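Local structure of vascular protein tyrosine phosphatase 1 (Rattus norvegicus, 3I36) at residues 133-144 with 194-205. The protein probably removes phosphate from phosphotyrosine residues of other proteins, through the receptor-type tyrosine phosphatase catalytic domain that makes up this chain. Sequence-based numbering, arbitrary orientation.
Sequences WEKNVYAIVMLT and SSESHPLRQFHF
Met142 lays its sulfur over the face of His204: its extended chain runs alongside the histidine and sets SD 3.7 Å from the ring centroid, only 11° off the ring normal. Packing is tight at this C-terminal end. With CG anti to the backbone N, the His204 ring lies against the Met142 sulfur and has NE2 turned to Thr144 O. That donor bond is short, 2.6 Å from His204 NE2 to Thr144 O, but bent to 146° and tilted somewhat out of the ring plane. ND1 is hydrogen-bonded to Arg185 NH1, so both imidazole nitrogens are bonded. Strands 139-142 and 196-205 pair in parallel, and five backbone hydrogen bonds fix the register from Arg201 N to Tyr138 O through to Phe205 N to Met142 O. In the buried middle, Leu200 CD1 lies 3.8 Å from Ile140 CD1.

Toward the other end, Tyr138 and His198 still stack closely face to face, centroids 3.8 Å apart and planes at 13°. His198 ND1 donates in its own ring plane to Pro199 O at 2.6 Å, which fixes the ring's rotation. With an alanine at Tyr138 the stacked ring is gone, and the face of His198 it covers would probably be left without close packing. The contact loosens only toward Trp133 and Glu196. Trp133 lies nearly parallel to His198 but slid aside, with little overlap; its CZ2 edge meets Glu196 OE1 at 3.3 Å. Two waters bridge the segments here, one joining Trp133 NE1 to Glu196 OE1, another Trp133 O to His198 NE2.

The pair belongs to the central mixed sheet of the phosphatase fold. Strand 240-243, which leads into the loop bearing the probable nucleophile Cys244, flanks 139-142, and antiparallel strand 182-191 flanks 196-205; helix 125-134 packs against Ile140 and Leu200 through Val132.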
ATOM      1  N   TRP A 133     -15.352   1.363   4.069  1.00 15.04           N
ATOM      2  CA  TRP A 133     -16.547   2.195   4.028  1.00 13.70           C
ATOM      3  C   TRP A 133     -16.319   3.540   4.698  1.00 15.23           C
ATOM      4  O   TRP A 133     -16.528   4.603   4.107  1.00 13.81           O
ATOM      5  CB  TRP A 133     -17.738   1.527   4.703  1.00 11.65           C
ATOM      6  CG  TRP A 133     -18.884   2.451   4.609  1.00 15.47           C
ATOM      7  CD1 TRP A 133     -19.371   3.275   5.584  1.00 17.09           C
ATOM      8  CD2 TRP A 133     -19.622   2.748   3.422  1.00 12.49           C
ATOM      9  NE1 TRP A 133     -20.408   4.035   5.082  1.00 13.15           N
ATOM     10  CE2 TRP A 133     -20.573   3.731   3.754  1.00 13.68           C
ATOM     11  CE3 TRP A 133     -19.579   2.257   2.111  1.00 13.15           C
ATOM     12  CZ2 TRP A 133     -21.484   4.230   2.824  1.00 14.48           C
ATOM     13  CZ3 TRP A 133     -20.485   2.757   1.182  1.00 18.58           C
ATOM     14  CH2 TRP A 133     -21.424   3.735   1.546  1.00 14.80           C
ATOM     15  N   GLU A 134     -15.886   3.496   5.948  1.00 13.00           N
ATOM     16  CA  GLU A 134     -15.801   4.712   6.737  1.00 16.46           C
ATOM     17  C   GLU A 134     -14.756   5.670   6.218  1.00 13.05           C
ATOM     18  O   GLU A 134     -14.859   6.870   6.422  1.00 12.09           O
ATOM     19  CB  GLU A 134     -15.509   4.378   8.193  1.00 14.75           C
ATOM     20  CG  GLU A 134     -16.662   3.631   8.835  1.00 16.35           C
ATOM     21  CD  GLU A 134     -16.378   3.266  10.265  1.00 17.17           C
ATOM     22  OE1 GLU A 134     -15.297   3.636  10.780  1.00 17.84           O
ATOM     23  OE2 GLU A 134     -17.246   2.610  10.864  1.00 18.76           O
ATOM     24  N   LYS A 135     -13.734   5.134   5.572  1.00  8.66           N
ATOM     25  CA  LYS A 135     -12.644   5.992   5.146  1.00 12.41           C
ATOM     26  C   LYS A 135     -12.732   6.345   3.669  1.00 13.77           C
ATOM     27  O   LYS A 135     -11.799   6.900   3.112  1.00 13.00           O
ATOM     28  CB  LYS A 135     -11.294   5.378   5.489  1.00 10.54           C
ATOM     29  CG  LYS A 135     -11.145   5.066   6.965  1.00 15.55           C
ATOM     30  CD  LYS A 135     -11.535   6.269   7.844  1.00 16.52           C
ATOM     31  CE  LYS A 135     -11.300   5.953   9.326  1.00 19.28           C
ATOM     32  NZ  LYS A 135     -11.897   6.963  10.247  1.00 13.71           N
ATOM     33  N   ASN A 136     -13.867   6.039   3.051  1.00 15.23           N
ATOM     34  CA  ASN A 136     -14.156   6.575   1.733  1.00 15.74           C
ATOM     35  C   ASN A 136     -13.248   5.966   0.677  1.00 18.65           C
ATOM     36  O   ASN A 136     -12.848   6.635  -0.269  1.00 15.34           O
ATOM     37  CB  ASN A 136     -13.982   8.097   1.752  1.00 19.11           C
ATOM     38  CG  ASN A 136     -14.677   8.772   0.599  1.00 24.49           C
ATOM     39  OD1 ASN A 136     -15.755   8.355   0.202  1.00 22.09           O
ATOM     40  ND2 ASN A 136     -14.057   9.822   0.049  1.00 28.36           N
ATOM     41  N   VAL A 137     -12.922   4.690   0.843  1.00 13.29           N
ATOM     42  CA  VAL A 137     -12.044   4.007  -0.091  1.00  9.57           C
ATOM     43  C   VAL A 137     -12.812   3.589  -1.333  1.00 13.01           C
ATOM     44  O   VAL A 137     -13.818   2.909  -1.231  1.00 12.28           O
ATOM     45  CB  VAL A 137     -11.410   2.775   0.582  1.00  8.15           C
ATOM     46  CG1 VAL A 137     -10.615   1.962  -0.418  1.00  9.84           C
ATOM     47  CG2 VAL A 137     -10.498   3.246   1.706  1.00  8.69           C
ATOM     48  N   TYR A 138     -12.333   4.014  -2.499  1.00  7.84           N
ATOM     49  CA  TYR A 138     -12.933   3.633  -3.773  1.00 11.58           C
ATOM     50  C   TYR A 138     -11.989   2.698  -4.522  1.00  9.54           C
ATOM     51  O   TYR A 138     -12.377   2.026  -5.465  1.00 12.01           O
ATOM     52  CB  TYR A 138     -13.156   4.858  -4.639  1.00 12.69           C
ATOM     53  CG  TYR A 138     -14.434   5.599  -4.343  1.00 13.94           C
ATOM     54  CD1 TYR A 138     -14.620   6.241  -3.136  1.00 13.45           C
ATOM     55  CD2 TYR A 138     -15.440   5.665  -5.282  1.00 13.98           C
ATOM     56  CE1 TYR A 138     -15.802   6.938  -2.871  1.00 17.54           C
ATOM     57  CE2 TYR A 138     -16.613   6.347  -5.034  1.00 15.61           C
ATOM     58  CZ  TYR A 138     -16.788   6.984  -3.834  1.00 16.49           C
ATOM     59  OH  TYR A 138     -17.960   7.665  -3.603  1.00 19.24           O
ATOM     60  N   ALA A 139     -10.728   2.684  -4.105  1.00 14.09           N
ATOM     61  CA  ALA A 139      -9.733   1.861  -4.778  1.00 15.81           C
ATOM     62  C   ALA A 139      -8.942   1.049  -3.772  1.00 11.69           C
ATOM     63  O   ALA A 139      -8.447   1.574  -2.779  1.00 14.11           O
ATOM     64  CB  ALA A 139      -8.784   2.724  -5.616  1.00 14.69           C
ATOM     65  N   ILE A 140      -8.811  -0.236  -4.051  1.00 11.66           N
ATOM     66  CA  ILE A 140      -7.955  -1.077  -3.239  1.00  8.75           C
ATOM     67  C   ILE A 140      -6.876  -1.570  -4.158  1.00 14.25           C
ATOM     68  O   ILE A 140      -7.153  -2.009  -5.267  1.00 12.21           O
ATOM     69  CB  ILE A 140      -8.706  -2.292  -2.681  1.00 10.90           C
ATOM     70  CG1 ILE A 140      -9.665  -1.849  -1.567  1.00 12.59           C
ATOM     71  CG2 ILE A 140      -7.716  -3.338  -2.161  1.00 12.00           C
ATOM     72  CD1 ILE A 140     -10.549  -2.994  -1.050  1.00 12.03           C
ATOM     73  N   VAL A 141      -5.640  -1.496  -3.689  1.00  9.49           N
ATOM     74  CA  VAL A 141      -4.540  -2.068  -4.427  1.00  7.99           C
ATOM     75  C   VAL A 141      -4.041  -3.223  -3.606  1.00  7.57           C
ATOM     76  O   VAL A 141      -3.598  -3.045  -2.473  1.00 10.63           O
ATOM     77  CB  VAL A 141      -3.416  -1.056  -4.623  1.00 10.65           C
ATOM     78  CG1 VAL A 141      -2.219  -1.721  -5.312  1.00 11.88           C
ATOM     79  CG2 VAL A 141      -3.921   0.109  -5.450  1.00 13.54           C
ATOM     80  N   MET A 142      -4.121  -4.411  -4.180  1.00 11.26           N
ATOM     81  CA  MET A 142      -3.746  -5.614  -3.481  1.00 12.45           C
ATOM     82  C   MET A 142      -2.521  -6.184  -4.152  1.00 13.34           C
ATOM     83  O   MET A 142      -2.532  -6.465  -5.355  1.00 14.04           O
ATOM     84  CB  MET A 142      -4.876  -6.623  -3.547  1.00 13.81           C
ATOM     85  CG  MET A 142      -4.487  -7.960  -2.992  1.00  9.95           C
ATOM     86  SD  MET A 142      -5.932  -9.002  -2.769  1.00 13.45           S
ATOM     87  CE  MET A 142      -5.135 -10.465  -2.098  1.00 14.44           C
ATOM     88  N   LEU A 143      -1.460  -6.359  -3.380  1.00 11.18           N
ATOM     89  CA  LEU A 143      -0.172  -6.670  -3.985  1.00 11.09           C
ATOM     90  C   LEU A 143       0.332  -8.021  -3.563  1.00 16.28           C
ATOM     91  O   LEU A 143       1.533  -8.243  -3.429  1.00 18.55           O
ATOM     92  CB  LEU A 143       0.848  -5.596  -3.627  1.00  8.43           C
ATOM     93  CG  LEU A 143       0.448  -4.199  -4.101  1.00 14.92           C
ATOM     94  CD1 LEU A 143       1.209  -3.147  -3.322  1.00 12.23           C
ATOM     95  CD2 LEU A 143       0.700  -4.062  -5.597  1.00 15.39           C
ATOM     96  N   THR A 144      -0.600  -8.933  -3.357  1.00 16.89           N
ATOM     97  CA  THR A 144      -0.247 -10.267  -2.950  1.00 18.74           C
ATOM     98  C   THR A 144      -1.285 -11.221  -3.488  1.00 19.21           C
ATOM     99  O   THR A 144      -2.423 -10.833  -3.749  1.00 14.66           O
ATOM    100  CB  THR A 144      -0.207 -10.386  -1.410  1.00 15.30           C
ATOM    101  OG1 THR A 144       0.247 -11.688  -1.052  1.00 19.00           O
ATOM    102  CG2 THR A 144      -1.580 -10.154  -0.820  1.00 14.79           C
ATOM    103  N   SER A 194     -27.336   2.560   6.104  1.00 20.76           N
ATOM    104  CA  SER A 194     -27.609   3.905   5.616  1.00 19.15           C
ATOM    105  C   SER A 194     -28.167   3.923   4.201  1.00 17.96           C
ATOM    106  O   SER A 194     -28.649   4.952   3.744  1.00 18.62           O
ATOM    107  CB  SER A 194     -26.331   4.731   5.636  1.00 16.72           C
ATOM    108  OG  SER A 194     -25.377   4.118   4.792  1.00 14.62           O
ATOM    109  N   SER A 195     -28.081   2.792   3.509  1.00 20.61           N
ATOM    110  CA  SER A 195     -28.488   2.712   2.106  1.00 22.63           C
ATOM    111  C   SER A 195     -27.580   3.523   1.193  1.00 23.07           C
ATOM    112  O   SER A 195     -27.886   3.738   0.027  1.00 23.56           O
ATOM    113  CB  SER A 195     -29.935   3.167   1.924  1.00 25.14           C
ATOM    114  OG  SER A 195     -30.829   2.209   2.444  1.00 25.56           O
ATOM    115  N   GLU A 196     -26.462   3.982   1.729  1.00 15.62           N
ATOM    116  CA  GLU A 196     -25.469   4.621   0.895  1.00 19.81           C
ATOM    117  C   GLU A 196     -24.661   3.546   0.191  1.00 21.13           C
ATOM    118  O   GLU A 196     -24.451   2.460   0.729  1.00 20.49           O
ATOM    119  CB  GLU A 196     -24.537   5.466   1.747  1.00 15.23           C
ATOM    120  CG  GLU A 196     -25.246   6.561   2.494  1.00 16.60           C
ATOM    121  CD  GLU A 196     -24.378   7.148   3.592  1.00 29.84           C
ATOM    122  OE1 GLU A 196     -23.599   6.387   4.200  1.00 34.17           O
ATOM    123  OE2 GLU A 196     -24.486   8.361   3.846  1.00 31.82           O
ATOM    124  N   SER A 197     -24.191   3.861  -1.007  1.00 15.45           N
ATOM    125  CA  SER A 197     -23.327   2.945  -1.723  1.00 15.74           C
ATOM    126  C   SER A 197     -22.409   3.702  -2.656  1.00 19.53           C
ATOM    127  O   SER A 197     -22.636   4.865  -2.982  1.00 18.48           O
ATOM    128  CB  SER A 197     -24.172   1.963  -2.526  1.00 16.93           C
ATOM    129  OG  SER A 197     -25.027   2.662  -3.401  1.00 17.02           O
ATOM    130  N   HIS A 198     -21.351   3.034  -3.076  1.00 18.18           N
ATOM    131  CA  HIS A 198     -20.520   3.571  -4.129  1.00 16.44           C
ATOM    132  C   HIS A 198     -19.651   2.452  -4.662  1.00 17.00           C
ATOM    133  O   HIS A 198     -19.614   1.362  -4.084  1.00 14.34           O
ATOM    134  CB  HIS A 198     -19.676   4.746  -3.629  1.00 18.73           C
ATOM    135  CG  HIS A 198     -18.652   4.368  -2.605  1.00 17.35           C
ATOM    136  ND1 HIS A 198     -17.495   3.690  -2.933  1.00 14.35           N
ATOM    137  CD2 HIS A 198     -18.598   4.592  -1.274  1.00 16.59           C
ATOM    138  CE1 HIS A 198     -16.774   3.510  -1.841  1.00 14.31           C
ATOM    139  NE2 HIS A 198     -17.422   4.049  -0.820  1.00 15.09           N
ATOM    140  N   PRO A 199     -18.986   2.709  -5.785  1.00 17.64           N
ATOM    141  CA  PRO A 199     -18.157   1.690  -6.412  1.00 17.93           C
ATOM    142  C   PRO A 199     -16.862   1.538  -5.657  1.00 19.08           C
ATOM    143  O   PRO A 199     -16.419   2.417  -4.912  1.00 14.88           O
ATOM    144  CB  PRO A 199     -17.856   2.280  -7.802  1.00 22.21           C
ATOM    145  CG  PRO A 199     -18.811   3.407  -7.977  1.00 25.77           C
ATOM    146  CD  PRO A 199     -19.040   3.935  -6.599  1.00 20.30           C
ATOM    147  N   LEU A 200     -16.245   0.395  -5.862  1.00 18.72           N
ATOM    148  CA  LEU A 200     -14.896   0.206  -5.414  1.00 13.29           C
ATOM    149  C   LEU A 200     -14.269  -0.647  -6.473  1.00 13.21           C
ATOM    150  O   LEU A 200     -14.887  -1.584  -6.972  1.00 13.73           O
ATOM    151  CB  LEU A 200     -14.855  -0.485  -4.046  1.00 12.94           C
ATOM    152  CG  LEU A 200     -13.421  -0.729  -3.560  1.00 15.21           C
ATOM    153  CD1 LEU A 200     -13.288  -0.512  -2.054  1.00 14.33           C
ATOM    154  CD2 LEU A 200     -12.947  -2.122  -3.956  1.00 16.38           C
ATOM    155  N   ARG A 201     -13.060  -0.278  -6.864  1.00 13.42           N
ATOM    156  CA  ARG A 201     -12.308  -1.099  -7.775  1.00 12.99           C
ATOM    157  C   ARG A 201     -11.107  -1.620  -7.026  1.00 12.58           C
ATOM    158  O   ARG A 201     -10.429  -0.880  -6.311  1.00 15.26           O
ATOM    159  CB  ARG A 201     -11.844  -0.278  -8.989  1.00 13.22           C
ATOM    160  CG  ARG A 201     -10.880  -1.054  -9.883  1.00 15.70           C
ATOM    161  CD  ARG A 201     -10.847  -0.466 -11.268  1.00 13.86           C
ATOM    162  NE  ARG A 201     -12.175  -0.445 -11.861  1.00 17.29           N
ATOM    163  CZ  ARG A 201     -12.470   0.201 -12.981  1.00 26.24           C
ATOM    164  NH1 ARG A 201     -11.519   0.873 -13.623  1.00 25.17           N
ATOM    165  NH2 ARG A 201     -13.711   0.180 -13.454  1.00 29.71           N
ATOM    166  N   GLN A 202     -10.843  -2.901  -7.208  1.00 13.66           N
ATOM    167  CA  GLN A 202      -9.743  -3.541  -6.563  1.00 12.01           C
ATOM    168  C   GLN A 202      -8.760  -3.917  -7.641  1.00 14.55           C
ATOM    169  O   GLN A 202      -9.096  -4.641  -8.580  1.00 14.60           O
ATOM    170  CB  GLN A 202     -10.207  -4.814  -5.864  1.00 11.79           C
ATOM    171  CG  GLN A 202      -9.083  -5.562  -5.183  1.00 12.72           C
ATOM    172  CD  GLN A 202      -9.466  -7.015  -4.972  1.00 15.11           C
ATOM    173  OE1 GLN A 202     -10.143  -7.603  -5.810  1.00 16.12           O
ATOM    174  NE2 GLN A 202      -9.045  -7.592  -3.854  1.00 14.69           N
ATOM    175  N   PHE A 203      -7.552  -3.405  -7.505  1.00 13.84           N
ATOM    176  CA  PHE A 203      -6.479  -3.707  -8.433  1.00 11.85           C
ATOM    177  C   PHE A 203      -5.651  -4.780  -7.789  1.00 16.74           C
ATOM    178  O   PHE A 203      -4.913  -4.528  -6.841  1.00 13.31           O
ATOM    179  CB  PHE A 203      -5.657  -2.456  -8.687  1.00 11.96           C
ATOM    180  CG  PHE A 203      -6.463  -1.332  -9.270  1.00 12.29           C
ATOM    181  CD1 PHE A 203      -6.518  -1.135 -10.643  1.00 16.02           C
ATOM    182  CD2 PHE A 203      -7.208  -0.510  -8.452  1.00 14.38           C
ATOM    183  CE1 PHE A 203      -7.269  -0.106 -11.179  1.00 16.78           C
ATOM    184  CE2 PHE A 203      -7.963   0.514  -8.977  1.00 20.84           C
ATOM    185  CZ  PHE A 203      -7.989   0.722 -10.344  1.00 16.36           C
ATOM    186  N   HIS A 204      -5.806  -5.991  -8.293  1.00 15.38           N
ATOM    187  CA  HIS A 204      -5.131  -7.122  -7.712  1.00 15.15           C
ATOM    188  C   HIS A 204      -3.913  -7.474  -8.543  1.00 18.70           C
ATOM    189  O   HIS A 204      -4.023  -8.099  -9.594  1.00 16.89           O
ATOM    190  CB  HIS A 204      -6.067  -8.320  -7.615  1.00 14.09           C
ATOM    191  CG  HIS A 204      -5.520  -9.422  -6.770  1.00 15.65           C
ATOM    192  ND1 HIS A 204      -6.260 -10.523  -6.404  1.00 17.22           N
ATOM    193  CD2 HIS A 204      -4.308  -9.567  -6.185  1.00 13.23           C
ATOM    194  CE1 HIS A 204      -5.516 -11.318  -5.654  1.00 16.78           C
ATOM    195  NE2 HIS A 204      -4.331 -10.755  -5.497  1.00 13.79           N
ATOM    196  N   PHE A 205      -2.753  -7.031  -8.074  1.00 15.76           N
ATOM    197  CA  PHE A 205      -1.492  -7.373  -8.699  1.00 12.28           C
ATOM    198  C   PHE A 205      -1.163  -8.778  -8.245  1.00 17.01           C
ATOM    199  O   PHE A 205      -0.830  -9.001  -7.084  1.00 15.94           O
ATOM    200  CB  PHE A 205      -0.408  -6.431  -8.221  1.00 12.10           C
ATOM    201  CG  PHE A 205       0.835  -6.474  -9.049  1.00 16.45           C
ATOM    202  CD1 PHE A 205       1.955  -7.160  -8.604  1.00 18.08           C
ATOM    203  CD2 PHE A 205       0.880  -5.837 -10.284  1.00 19.41           C
ATOM    204  CE1 PHE A 205       3.110  -7.198  -9.367  1.00 19.66           C
ATOM    205  CE2 PHE A 205       2.027  -5.861 -11.048  1.00 18.60           C
ATOM    206  CZ  PHE A 205       3.151  -6.548 -10.588  1.00 23.40           C
TER
HETATM  207  O   HOH W   1     -16.174   4.091   1.323  1.00 46.76           O
HETATM  208  O   HOH W   2     -22.337   5.743   6.309  1.00 49.62           O